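PDB 4M8K: hypothetical protein, GDSL-like Lipase/Acylhydrolase family protein, which probably hydrolyses ester bonds of lipids or other acylated substrates, as members of the GDSL-like lipase and acylhydrolase family do. Local coordinates for residues S181-C186 with I191-L196; Y152-L157 with R187-E192; Y66-I69 with G73-L76; E62-R67 with L116-T121. One frame throughout, in Å; residues are numbered along the deposited sequence.

Contact 1. Residues S181-C186 with I191-L196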
loop_
_atom_site.group_PDB
_atom_site.type_symbol
_atom_site.label_atom_id
_atom_site.label_comp_id
_atom_site.label_asym_id
_atom_site.label_seq_id
_atom_site.Cartn_x
_atom_site.Cartn_y
_atom_site.Cartn_z
ATOM N N SER A 181 12.619 3.513 -8.492
ATOM C CA SER A 181 12.905 2.144 -8.039
ATOM C C SER A 181 11.634 1.282 -8.058
ATOM O O SER A 181 11.654 0.157 -8.552
ATOM C CB SER A 181 13.535 2.131 -6.646
ATOM O OG SER A 181 14.803 2.803 -6.619
HETATM N N MSE A 182 10.517 1.790 -7.540
HETATM C CA MSE A 182 9.258 0.987 -7.549
HETATM C C MSE A 182 8.833 0.692 -8.985
HETATM O O MSE A 182 8.386 -0.411 -9.290
HETATM C CB MSE A 182 8.147 1.682 -6.774
HETATM C CG MSE A 182 8.350 1.368 -5.327
HETATM SE SE MSE A 182 6.863 1.877 -4.152
HETATM C CE MSE A 182 6.761 3.788 -4.580
ATOM N N ASP A 183 9.035 1.627 -9.907
ATOM C CA ASP A 183 8.557 1.394 -11.265
ATOM C C ASP A 183 9.403 0.331 -11.936
ATOM O O ASP A 183 8.886 -0.555 -12.593
ATOM C CB ASP A 183 8.556 2.678 -12.078
ATOM C CG ASP A 183 7.656 2.577 -13.291
ATOM O OD1 ASP A 183 6.489 2.241 -13.181
ATOM O OD2 ASP A 183 8.104 2.806 -14.380
ATOM N N GLU A 184 10.708 0.434 -11.760
ATOM C CA GLU A 184 11.649 -0.552 -12.305
ATOM C C GLU A 184 11.422 -1.970 -11.730
ATOM O O GLU A 184 11.437 -2.980 -12.440
ATOM C CB GLU A 184 13.083 -0.118 -12.010
ATOM C CG GLU A 184 14.134 -1.190 -12.305
ATOM C CD GLU A 184 14.178 -1.616 -13.769
ATOM O OE1 GLU A 184 13.457 -1.054 -14.625
ATOM O OE2 GLU A 184 14.959 -2.522 -14.098
ATOM N N ILE A 185 11.251 -2.040 -10.419
ATOM C CA ILE A 185 11.032 -3.317 -9.756
ATOM C C ILE A 185 9.658 -3.908 -10.101
ATOM O O ILE A 185 9.587 -5.135 -10.355
ATOM C CB ILE A 185 11.246 -3.200 -8.199
ATOM C CG1 ILE A 185 12.687 -2.802 -7.905
ATOM C CG2 ILE A 185 10.948 -4.513 -7.510
ATOM C CD1 ILE A 185 12.939 -2.329 -6.498
ATOM N N CYS A 186 8.583 -3.095 -10.139
ATOM C CA CYS A 186 7.311 -3.548 -10.676
ATOM C C CYS A 186 7.461 -4.127 -12.077
ATOM O O CYS A 186 6.935 -5.206 -12.374
ATOM C CB CYS A 186 6.315 -2.425 -10.751
ATOM S SG CYS A 186 5.671 -1.972 -9.103
ATOM N N ILE A 191 4.405 -6.641 -12.419
ATOM C CA ILE A 191 3.318 -6.087 -11.643
ATOM C C ILE A 191 2.961 -4.681 -12.140
ATOM O O ILE A 191 3.857 -3.789 -12.225
ATOM C CB ILE A 191 3.728 -5.955 -10.167
ATOM C CG1 ILE A 191 3.992 -7.305 -9.498
ATOM C CG2 ILE A 191 2.684 -5.145 -9.380
ATOM C CD1 ILE A 191 2.896 -8.308 -9.662
ATOM N N GLU A 192 1.683 -4.437 -12.424
ATOM C CA GLU A 192 1.210 -3.071 -12.771
ATOM C C GLU A 192 1.449 -2.059 -11.651
ATOM O O GLU A 192 1.116 -2.291 -10.469
ATOM C CB GLU A 192 -0.276 -3.045 -13.161
ATOM C CG GLU A 192 -0.907 -1.641 -13.299
ATOM C CD GLU A 192 -1.369 -1.248 -14.692
ATOM O OE1 GLU A 192 -2.256 -1.949 -15.212
ATOM O OE2 GLU A 192 -0.890 -0.204 -15.224
ATOM N N ASN A 193 2.010 -0.912 -12.047
ATOM C CA ASN A 193 2.326 0.145 -11.129
ATOM C C ASN A 193 1.422 1.336 -11.427
ATOM O O ASN A 193 1.490 1.877 -12.500
ATOM C CB ASN A 193 3.805 0.528 -11.260
ATOM C CG ASN A 193 4.234 1.568 -10.279
ATOM O OD1 ASN A 193 3.650 1.719 -9.186
ATOM N ND2 ASN A 193 5.242 2.318 -10.645
ATOM N N ILE A 194 0.568 1.708 -10.473
ATOM C CA ILE A 194 -0.372 2.836 -10.636
ATOM C C ILE A 194 0.331 4.081 -10.150
ATOM O O ILE A 194 0.577 4.265 -8.961
ATOM C CB ILE A 194 -1.662 2.565 -9.871
ATOM C CG1 ILE A 194 -2.246 1.251 -10.396
ATOM C CG2 ILE A 194 -2.635 3.705 -10.040
ATOM C CD1 ILE A 194 -3.341 0.625 -9.588
ATOM N N ARG A 195 0.694 4.944 -11.079
ATOM C CA ARG A 195 1.441 6.153 -10.717
ATOM C C ARG A 195 0.489 7.306 -10.449
ATOM O O ARG A 195 0.005 7.953 -11.350
ATOM C CB ARG A 195 2.470 6.469 -11.783
ATOM C CG ARG A 195 3.541 5.382 -11.799
ATOM C CD ARG A 195 4.645 5.568 -12.843
ATOM N NE ARG A 195 4.112 5.569 -14.199
ATOM C CZ ARG A 195 3.739 4.475 -14.876
ATOM N NH1 ARG A 195 3.833 3.250 -14.349
ATOM N NH2 ARG A 195 3.264 4.602 -16.107
ATOM N N LEU A 196 0.190 7.536 -9.178
ATOM C CA LEU A 196 -0.780 8.550 -8.850
ATOM C C LEU A 196 -0.294 9.954 -9.250
ATOM O O LEU A 196 0.899 10.226 -9.223
ATOM C CB LEU A 196 -1.071 8.533 -7.388
ATOM C CG LEU A 196 -1.600 7.219 -6.858
ATOM C CD1 LEU A 196 -1.756 7.337 -5.338
ATOM C CD2 LEU A 196 -2.901 6.887 -7.515
#
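Ile191 follows closely on helix 176-189 and bonds back to it: its backbone N donates to Cys186 O over 2.9 Å, tying the turn to the helix before strand 192-195 sets out. The strand, which completes the beta-alpha-beta unit begun by strand 165-170, then returns nearly antiparallel to the helix, their short axes 8.2 Å apart at closest approach. Asn193 next faces the helix. Its CB lies 3.8 Å from Cys186 SG, while the amide, extended from the backbone by a chi1 of -177°, carries on past the sulfur to Asp183. There ND2 of Asn193 donates to OD1 of Asp183 over 2.8 Å in an almost straight bond (169°); OD1 lies in the amide plane and uses the lone pair turned away from OD2. At the other end of the amide, Asn193 OD1 is hydrogen-bonded to Thr170 and Asn168 of the adjoining strand, so both ends are fixed. Arg195, bent at chi3, brings NH1 to the same Asp183 OD1 at 3.1 Å, a salt bridge in which guanidinium and carboxylate planes stand 69° apart. Were Asp183 replaced by alanine, the Asn193 N-H would probably lose its acceptor and the Arg195 charge its mate. One carboxylate oxygen thus serves a buried amide and an exposed cation at once, and the nearby positive charge would be expected to favour the ionised form of this aspartate.

Contact 2. Residues Y152-L157 with R187-E192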
loop_
_atom_site.group_PDB
_atom_site.type_symbol
_atom_site.label_atom_id
_atom_site.label_comp_id
_atom_site.label_asym_id
_atom_site.label_seq_id
_atom_site.Cartn_x
_atom_site.Cartn_y
_atom_site.Cartn_z
ATOM N N TYR A 152 11.993 -7.852 -2.514
ATOM C CA TYR A 152 11.644 -9.026 -1.715
ATOM C C TYR A 152 10.116 -9.054 -1.569
ATOM O O TYR A 152 9.481 -10.119 -1.586
ATOM C CB TYR A 152 12.418 -9.037 -0.387
ATOM C CG TYR A 152 11.937 -10.029 0.684
ATOM C CD1 TYR A 152 10.881 -9.719 1.547
ATOM C CD2 TYR A 152 12.549 -11.247 0.850
ATOM C CE1 TYR A 152 10.452 -10.609 2.542
ATOM C CE2 TYR A 152 12.149 -12.125 1.855
ATOM C CZ TYR A 152 11.116 -11.809 2.690
ATOM O OH TYR A 152 10.713 -12.700 3.635
ATOM N N LEU A 153 9.530 -7.879 -1.469
ATOM C CA LEU A 153 8.081 -7.733 -1.282
ATOM C C LEU A 153 7.334 -8.330 -2.441
ATOM O O LEU A 153 6.485 -9.226 -2.269
ATOM C CB LEU A 153 7.716 -6.242 -1.106
ATOM C CG LEU A 153 6.224 -5.943 -0.861
ATOM C CD1 LEU A 153 5.718 -6.615 0.404
ATOM C CD2 LEU A 153 5.977 -4.448 -0.775
ATOM N N LEU A 154 7.608 -7.839 -3.638
ATOM C CA LEU A 154 6.883 -8.368 -4.797
ATOM C C LEU A 154 7.207 -9.847 -5.021
ATOM O O LEU A 154 6.329 -10.627 -5.365
ATOM C CB LEU A 154 7.153 -7.562 -6.047
ATOM C CG LEU A 154 6.857 -6.052 -5.946
ATOM C CD1 LEU A 154 6.896 -5.413 -7.325
ATOM C CD2 LEU A 154 5.505 -5.789 -5.329
ATOM N N ALA A 155 8.453 -10.219 -4.820
ATOM C CA ALA A 155 8.878 -11.605 -5.079
ATOM C C ALA A 155 8.113 -12.519 -4.177
ATOM O O ALA A 155 7.578 -13.510 -4.613
ATOM C CB ALA A 155 10.372 -11.760 -4.858
ATOM N N SER A 156 8.036 -12.151 -2.904
ATOM C CA SER A 156 7.332 -12.943 -1.877
ATOM C C SER A 156 5.821 -12.939 -2.015
ATOM O O SER A 156 5.219 -14.004 -1.842
ATOM C CB SER A 156 7.672 -12.462 -0.455
ATOM O OG SER A 156 9.062 -12.539 -0.240
ATOM N N LEU A 157 5.210 -11.771 -2.322
ATOM C CA LEU A 157 3.782 -11.750 -2.604
ATOM C C LEU A 157 3.407 -12.666 -3.773
ATOM O O LEU A 157 2.391 -13.387 -3.714
ATOM C CB LEU A 157 3.306 -10.356 -2.906
ATOM C CG LEU A 157 3.222 -9.486 -1.666
ATOM C CD1 LEU A 157 2.897 -8.052 -2.098
ATOM C CD2 LEU A 157 2.221 -10.056 -0.681
ATOM N N ARG A 187 8.195 -3.439 -12.927
ATOM C CA ARG A 187 8.447 -3.961 -14.306
ATOM C C ARG A 187 9.195 -5.319 -14.276
ATOM O O ARG A 187 8.839 -6.266 -15.013
ATOM C CB ARG A 187 9.180 -2.915 -15.149
ATOM C CG ARG A 187 9.484 -3.392 -16.605
ATOM C CD ARG A 187 10.883 -3.034 -17.173
ATOM N NE ARG A 187 11.999 -3.419 -16.279
ATOM C CZ ARG A 187 12.523 -4.643 -16.186
ATOM N NH1 ARG A 187 12.082 -5.626 -16.948
ATOM N NH2 ARG A 187 13.518 -4.892 -15.336
ATOM N N HIS A 188 10.204 -5.441 -13.416
ATOM C CA HIS A 188 10.901 -6.717 -13.292
ATOM C C HIS A 188 9.910 -7.845 -13.002
ATOM O O HIS A 188 9.936 -8.854 -13.626
ATOM C CB HIS A 188 11.957 -6.664 -12.183
ATOM C CG HIS A 188 12.718 -7.955 -12.004
ATOM N ND1 HIS A 188 13.886 -8.241 -12.698
ATOM C CD2 HIS A 188 12.468 -9.046 -11.235
ATOM C CE1 HIS A 188 14.316 -9.451 -12.373
ATOM N NE2 HIS A 188 13.469 -9.968 -11.498
ATOM N N TYR A 189 9.038 -7.640 -12.014
ATOM C CA TYR A 189 8.131 -8.681 -11.560
ATOM C C TYR A 189 6.800 -8.746 -12.339
ATOM O O TYR A 189 5.968 -9.616 -12.058
ATOM C CB TYR A 189 7.910 -8.544 -10.048
ATOM C CG TYR A 189 9.145 -8.981 -9.236
ATOM C CD1 TYR A 189 9.453 -10.326 -9.057
ATOM C CD2 TYR A 189 10.013 -8.039 -8.719
ATOM C CE1 TYR A 189 10.562 -10.703 -8.310
ATOM C CE2 TYR A 189 11.137 -8.402 -8.012
ATOM C CZ TYR A 189 11.395 -9.733 -7.787
ATOM O OH TYR A 189 12.549 -10.043 -7.086
ATOM N N GLY A 190 6.640 -7.907 -13.361
ATOM C CA GLY A 190 5.431 -7.943 -14.193
ATOM C C GLY A 190 4.209 -7.511 -13.395
ATOM O O GLY A 190 3.138 -8.033 -13.598
ATOM N N ILE A 191 4.405 -6.641 -12.419
ATOM C CA ILE A 191 3.318 -6.087 -11.643
ATOM C C ILE A 191 2.961 -4.681 -12.140
ATOM O O ILE A 191 3.857 -3.789 -12.225
ATOM C CB ILE A 191 3.728 -5.955 -10.167
ATOM C CG1 ILE A 191 3.992 -7.305 -9.498
ATOM C CG2 ILE A 191 2.684 -5.145 -9.380
ATOM C CD1 ILE A 191 2.896 -8.308 -9.662
ATOM N N GLU A 192 1.683 -4.437 -12.424
ATOM C CA GLU A 192 1.210 -3.071 -12.771
ATOM C C GLU A 192 1.449 -2.059 -11.651
ATOM O O GLU A 192 1.116 -2.291 -10.469
ATOM C CB GLU A 192 -0.276 -3.045 -13.161
ATOM C CG GLU A 192 -0.907 -1.641 -13.299
ATOM C CD GLU A 192 -1.369 -1.248 -14.692
ATOM O OE1 GLU A 192 -2.256 -1.949 -15.212
ATOM O OE2 GLU A 192 -0.890 -0.204 -15.224
#
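Leu154 and Ala155, on successive positions of helix 146-160, meet Tyr189 at the end of helix 176-189, and van der Waals packing carries the contact. Its aliphatic share is small: Leu154 CD1 reaches forward to Ile191 CG1 at 4.1 Å, the two branched chains crossing at a slant just past the helix end. The aromatic share is larger. Leu154 CB lies 3.9 Å from Tyr189 CD2, near the root of the ring, whereas Ala155 CB sits by its far end, 3.6 Å from both Tyr189 CE1 and Tyr189 OH. The ring is sandwiched, with the backbone N of Ala155 above the rim of one face and His188 CD2 centred over the opposite one. A chi1 of -73° swings the Tyr189 ring toward helix 146-160. Between the two segments the contact is apolar; polar bonds are made within each segment or to neighbours beyond it. On the first, Tyr152 O accepts from Ser156 N and, on the other face of its carbonyl plane, from Ser156 OG at 2.8 Å. On the second, Gly190 ends the helix in a Schellman motif, its positive phi turning the chain so that Ile191 faces Leu154. The two helices therefore pack side by side on one face of the parallel sheet: Leu157 and Ile191 both rest on Ile166 of strand 165-170, Leu153 and Leu157 touch Val117 of strand 114-118, and Tyr189 stays on the outer side.

Contact 3. Residues Y66-I69 with G73-L76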
loop_
_atom_site.group_PDB
_atom_site.type_symbol
_atom_site.label_atom_id
_atom_site.label_comp_id
_atom_site.label_asym_id
_atom_site.label_seq_id
_atom_site.Cartn_x
_atom_site.Cartn_y
_atom_site.Cartn_z
ATOM N N TYR A 66 -12.364 2.141 0.521
ATOM C CA TYR A 66 -13.752 1.884 0.828
ATOM C C TYR A 66 -14.586 2.253 -0.390
ATOM O O TYR A 66 -15.465 1.489 -0.817
ATOM C CB TYR A 66 -14.201 2.671 2.046
ATOM C CG TYR A 66 -15.597 2.330 2.456
ATOM C CD1 TYR A 66 -16.682 2.829 1.755
ATOM C CD2 TYR A 66 -15.841 1.484 3.541
ATOM C CE1 TYR A 66 -17.956 2.507 2.121
ATOM C CE2 TYR A 66 -17.125 1.158 3.919
ATOM C CZ TYR A 66 -18.168 1.671 3.194
ATOM O OH TYR A 66 -19.442 1.339 3.515
ATOM N N ARG A 67 -14.260 3.401 -0.978
ATOM C CA ARG A 67 -14.881 3.869 -2.199
ATOM C C ARG A 67 -14.637 2.901 -3.300
ATOM O O ARG A 67 -15.571 2.464 -3.980
ATOM C CB ARG A 67 -14.359 5.252 -2.595
ATOM C CG ARG A 67 -14.932 6.389 -1.760
ATOM C CD ARG A 67 -14.385 7.734 -2.247
ATOM N NE ARG A 67 -14.646 7.995 -3.675
ATOM C CZ ARG A 67 -15.725 8.634 -4.136
ATOM N NH1 ARG A 67 -16.669 9.062 -3.319
ATOM N NH2 ARG A 67 -15.858 8.839 -5.412
ATOM N N PHE A 68 -13.378 2.536 -3.484
ATOM C CA PHE A 68 -13.018 1.604 -4.573
ATOM C C PHE A 68 -13.780 0.284 -4.437
ATOM O O PHE A 68 -14.341 -0.246 -5.408
ATOM C CB PHE A 68 -11.527 1.378 -4.607
ATOM C CG PHE A 68 -11.066 0.383 -5.621
ATOM C CD1 PHE A 68 -10.786 0.769 -6.909
ATOM C CD2 PHE A 68 -10.861 -0.918 -5.259
ATOM C CE1 PHE A 68 -10.278 -0.120 -7.835
ATOM C CE2 PHE A 68 -10.394 -1.839 -6.205
ATOM C CZ PHE A 68 -10.105 -1.439 -7.488
ATOM N N ILE A 69 -13.838 -0.231 -3.232
ATOM C CA ILE A 69 -14.474 -1.533 -3.029
ATOM C C ILE A 69 -15.983 -1.448 -3.237
ATOM O O ILE A 69 -16.530 -2.251 -3.968
ATOM C CB ILE A 69 -14.045 -2.152 -1.686
ATOM C CG1 ILE A 69 -12.605 -2.665 -1.828
ATOM C CG2 ILE A 69 -14.941 -3.321 -1.298
ATOM C CD1 ILE A 69 -11.932 -2.896 -0.500
ATOM N N GLY A 73 -18.128 -3.481 -6.937
ATOM C CA GLY A 73 -18.600 -4.875 -6.802
ATOM C C GLY A 73 -17.603 -5.808 -6.138
ATOM O O GLY A 73 -17.593 -7.019 -6.393
ATOM N N PHE A 74 -16.739 -5.242 -5.297
ATOM C CA PHE A 74 -15.730 -6.054 -4.645
ATOM C C PHE A 74 -16.150 -6.293 -3.223
ATOM O O PHE A 74 -17.077 -5.711 -2.732
ATOM C CB PHE A 74 -14.377 -5.336 -4.672
ATOM C CG PHE A 74 -13.775 -5.236 -6.052
ATOM C CD1 PHE A 74 -13.648 -6.348 -6.857
ATOM C CD2 PHE A 74 -13.355 -4.001 -6.557
ATOM C CE1 PHE A 74 -13.124 -6.258 -8.138
ATOM C CE2 PHE A 74 -12.803 -3.910 -7.843
ATOM C CZ PHE A 74 -12.670 -5.040 -8.630
ATOM N N GLN A 75 -15.343 -7.069 -2.543
ATOM C CA GLN A 75 -15.496 -7.310 -1.146
ATOM C C GLN A 75 -14.147 -7.033 -0.461
ATOM O O GLN A 75 -13.106 -7.468 -0.974
ATOM C CB GLN A 75 -15.904 -8.746 -1.113
ATOM C CG GLN A 75 -16.097 -9.417 0.185
ATOM C CD GLN A 75 -16.455 -10.896 -0.098
ATOM O OE1 GLN A 75 -15.883 -11.784 0.500
ATOM N NE2 GLN A 75 -17.407 -11.145 -1.034
ATOM N N LEU A 76 -14.149 -6.398 0.721
ATOM C CA LEU A 76 -12.917 -6.198 1.467
ATOM C C LEU A 76 -12.567 -7.498 2.122
ATOM O O LEU A 76 -13.420 -8.081 2.773
ATOM C CB LEU A 76 -13.069 -5.127 2.573
ATOM C CG LEU A 76 -11.789 -4.906 3.388
ATOM C CD1 LEU A 76 -10.667 -4.321 2.566
ATOM C CD2 LEU A 76 -12.054 -4.005 4.599
HETATM O O HOH W 1 -19.189 -3.978 -3.236
#
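The rings of Phe68 and Phe74 lie nearly parallel, their planes 23° apart, but are slid so far past each other that they barely overlap. Their centroids are 5.4 Å apart, and the touch is made at one corner, where CE2 of Phe68 meets CE2 of Phe74 at 3.6 Å. At the edge of the Phe74 ring, close to its plane, comes the backbone CA of Ile69. Phe68 holds CG anti to its backbone N (chi1 176°), which brings the end of its ring closer to Phe74 than the start of the side chain would suggest; beyond it, the same ring packs on Val218 and Trp219 of helix 208-222. Ile69 spreads its two branches along the second segment. CG2 lies against the backbone of Phe74, 3.5 Å from Phe74 O, and CD1 meets Leu76 CD1 at 3.6 Å. Its carbonyl is used twice: Phe74 N donates to Ile69 O over a long 3.3 Å, and a water donates both to Ile69 O and, at 2.8 Å, to Phe74 O. Gly73, at positive phi, allows the reversal between helix and strand. The arrangement is the exit of a beta-alpha-beta crossover: strand 22-27 leads by way of helix 64-71 into strand 75-81, laid parallel beside it as an edge of the alpha/beta/alpha sandwich to which GDSL-like hydrolases belong.

Contact 4. Residues E62-R67 with L116-T121; sequences ETWWYR and LVFGGT
Trp64, in the first turn of helix 64-71, sets its indole against Leu116 and Phe118, whose side chains both rise from strand 114-118 toward the helix. The packing here is close. Phe118 presents its edge to the indole in an offset edge-to-face pair, planes 64° apart, with Phe118 CE2 3.6 Å from Trp64 NE1 and Phe118 CD2 equally near Trp64 CZ2. Trp65 CB covers the opposite face, and Leu116 CD1 meets the indole rim in its plane, 3.7 Å from Trp64 CH2. A chi1 of 72°, the crowded position between backbone N and carbonyl carbon, helps turn the indole toward the strand. Its NE1 is hydrogen-bonded to Ser31. A leucine in its place would probably open a gap beside Phe118 and leave Ser31 without this partner. Away from the indole the contact fades: Thr63 caps the helix through a weak bond from Tyr66 N, and the partly exposed Arg67 turns elsewhere, to Asp215. On the other segment Gly119 and Gly120 lead off to the next helix. Gly120 and Thr121 open the Gly-Thr-Asn-Asp sequence that probably corresponds to the Gly-x-Asn-Asp block of SGNH hydrolases, whose asparagine contributes to the oxyanion hole in relatives.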
loop_
_atom_site.group_PDB
_atom_site.type_symbol
_atom_site.label_atom_id
_atom_site.label_comp_id
_atom_site.label_asym_id
_atom_site.label_seq_id
_atom_site.Cartn_x
_atom_site.Cartn_y
_atom_site.Cartn_z
ATOM N N GLU A 62 -15.287 7.961 2.941
ATOM C CA GLU A 62 -14.497 8.912 2.151
ATOM C C GLU A 62 -13.134 8.346 1.774
ATOM O O GLU A 62 -12.454 8.934 0.947
ATOM C CB GLU A 62 -14.297 10.221 2.932
ATOM C CG GLU A 62 -15.565 11.034 3.152
ATOM C CD GLU A 62 -15.518 11.947 4.354
ATOM O OE1 GLU A 62 -14.630 11.817 5.219
ATOM O OE2 GLU A 62 -16.376 12.828 4.419
ATOM N N THR A 63 -12.699 7.238 2.384
ATOM C CA THR A 63 -11.362 6.675 2.079
ATOM C C THR A 63 -11.318 6.124 0.642
ATOM O O THR A 63 -12.348 5.636 0.149
ATOM C CB THR A 63 -10.921 5.561 3.077
ATOM O OG1 THR A 63 -11.773 4.417 2.961
ATOM C CG2 THR A 63 -10.957 6.096 4.517
ATOM N N TRP A 64 -10.135 6.111 0.021
ATOM C CA TRP A 64 -9.991 5.698 -1.368
ATOM C C TRP A 64 -10.434 4.258 -1.530
ATOM O O TRP A 64 -11.039 3.907 -2.530
ATOM C CB TRP A 64 -8.553 5.883 -1.906
ATOM C CG TRP A 64 -7.509 4.898 -1.373
ATOM C CD1 TRP A 64 -6.711 5.067 -0.314
ATOM C CD2 TRP A 64 -7.209 3.621 -1.914
ATOM N NE1 TRP A 64 -5.887 3.970 -0.133
ATOM C CE2 TRP A 64 -6.210 3.043 -1.093
ATOM C CE3 TRP A 64 -7.733 2.873 -2.990
ATOM C CZ2 TRP A 64 -5.692 1.755 -1.327
ATOM C CZ3 TRP A 64 -7.215 1.626 -3.231
ATOM C CH2 TRP A 64 -6.217 1.048 -2.371
ATOM N N TRP A 65 -10.097 3.411 -0.544
ATOM C CA TRP A 65 -10.250 1.948 -0.680
ATOM C C TRP A 65 -11.692 1.491 -0.434
ATOM O O TRP A 65 -12.149 0.522 -1.050
ATOM C CB TRP A 65 -9.226 1.158 0.210
ATOM C CG TRP A 65 -9.194 1.616 1.592
ATOM C CD1 TRP A 65 -8.455 2.628 2.074
ATOM C CD2 TRP A 65 -10.052 1.200 2.632
ATOM N NE1 TRP A 65 -8.799 2.878 3.387
ATOM C CE2 TRP A 65 -9.762 1.989 3.754
ATOM C CE3 TRP A 65 -11.038 0.211 2.741
ATOM C CZ2 TRP A 65 -10.415 1.821 4.987
ATOM C CZ3 TRP A 65 -11.684 0.030 3.987
ATOM C CH2 TRP A 65 -11.345 0.826 5.081
ATOM N N TYR A 66 -12.364 2.141 0.521
ATOM C CA TYR A 66 -13.752 1.884 0.828
ATOM C C TYR A 66 -14.586 2.253 -0.390
ATOM O O TYR A 66 -15.465 1.489 -0.817
ATOM C CB TYR A 66 -14.201 2.671 2.046
ATOM C CG TYR A 66 -15.597 2.330 2.456
ATOM C CD1 TYR A 66 -16.682 2.829 1.755
ATOM C CD2 TYR A 66 -15.841 1.484 3.541
ATOM C CE1 TYR A 66 -17.956 2.507 2.121
ATOM C CE2 TYR A 66 -17.125 1.158 3.919
ATOM C CZ TYR A 66 -18.168 1.671 3.194
ATOM O OH TYR A 66 -19.442 1.339 3.515
ATOM N N ARG A 67 -14.260 3.401 -0.978
ATOM C CA ARG A 67 -14.881 3.869 -2.199
ATOM C C ARG A 67 -14.637 2.901 -3.300
ATOM O O ARG A 67 -15.571 2.464 -3.980
ATOM C CB ARG A 67 -14.359 5.252 -2.595
ATOM C CG ARG A 67 -14.932 6.389 -1.760
ATOM C CD ARG A 67 -14.385 7.734 -2.247
ATOM N NE ARG A 67 -14.646 7.995 -3.675
ATOM C CZ ARG A 67 -15.725 8.634 -4.136
ATOM N NH1 ARG A 67 -16.669 9.062 -3.319
ATOM N NH2 ARG A 67 -15.858 8.839 -5.412
ATOM N N LEU A 116 -3.715 -4.922 -3.351
ATOM C CA LEU A 116 -3.288 -3.573 -3.613
ATOM C C LEU A 116 -2.205 -3.153 -2.592
ATOM O O LEU A 116 -2.475 -2.999 -1.405
ATOM C CB LEU A 116 -4.490 -2.633 -3.596
ATOM C CG LEU A 116 -5.687 -3.083 -4.441
ATOM C CD1 LEU A 116 -6.831 -2.117 -4.197
ATOM C CD2 LEU A 116 -5.389 -3.184 -5.930
ATOM N N VAL A 117 -0.990 -2.974 -3.107
ATOM C CA VAL A 117 0.182 -2.575 -2.326
ATOM C C VAL A 117 0.331 -1.079 -2.490
ATOM O O VAL A 117 0.431 -0.593 -3.626
ATOM C CB VAL A 117 1.478 -3.283 -2.807
ATOM C CG1 VAL A 117 2.637 -2.935 -1.891
ATOM C CG2 VAL A 117 1.285 -4.782 -2.838
ATOM N N PHE A 118 0.303 -0.347 -1.364
ATOM C CA PHE A 118 0.338 1.125 -1.368
ATOM C C PHE A 118 1.323 1.605 -0.300
ATOM O O PHE A 118 0.967 2.046 0.795
ATOM C CB PHE A 118 -1.074 1.652 -1.140
ATOM C CG PHE A 118 -1.280 3.101 -1.402
ATOM C CD1 PHE A 118 -0.218 3.984 -1.665
ATOM C CD2 PHE A 118 -2.560 3.591 -1.413
ATOM C CE1 PHE A 118 -0.465 5.271 -1.937
ATOM C CE2 PHE A 118 -2.825 4.906 -1.701
ATOM C CZ PHE A 118 -1.777 5.764 -1.945
ATOM N N GLY A 119 2.595 1.529 -0.651
ATOM C CA GLY A 119 3.699 1.873 0.253
ATOM C C GLY A 119 4.846 2.617 -0.435
ATOM O O GLY A 119 4.850 2.886 -1.692
ATOM N N GLY A 120 5.795 2.993 0.407
ATOM C CA GLY A 120 6.964 3.739 -0.035
ATOM C C GLY A 120 7.028 5.168 0.386
ATOM O O GLY A 120 8.116 5.744 0.470
ATOM N N THR A 121 5.877 5.759 0.709
ATOM C CA THR A 121 5.899 7.141 1.228
ATOM C C THR A 121 6.818 7.306 2.459
ATOM O O THR A 121 7.616 8.231 2.544
ATOM C CB THR A 121 4.472 7.639 1.522
ATOM O OG1 THR A 121 3.730 7.682 0.317
ATOM C CG2 THR A 121 4.525 9.040 2.111
#

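In the fold
Contact 4 lies deepest, about 6 Å from the chain's centre, and is all aromatic and aliphatic; contacts 1, 2 and 3, at 12 to 15 Å, are only partly buried. Polar bonds appear with that shift outward, though not uniformly: contact 1 has a salt bridge, contact 3 a backbone bond and a water, while contact 2 stays apolar between helices. Contacts 1 and 3 each join a helix to the edge strand it leads into, on opposite margins of the sheet. Helix 176-189 serves contacts 1 and 2, helix 64-71 contacts 3 and 4. Strand 114-118 touches both helix layers, through Leu116 on Phe68 and Val117 on Leu153 and Leu157.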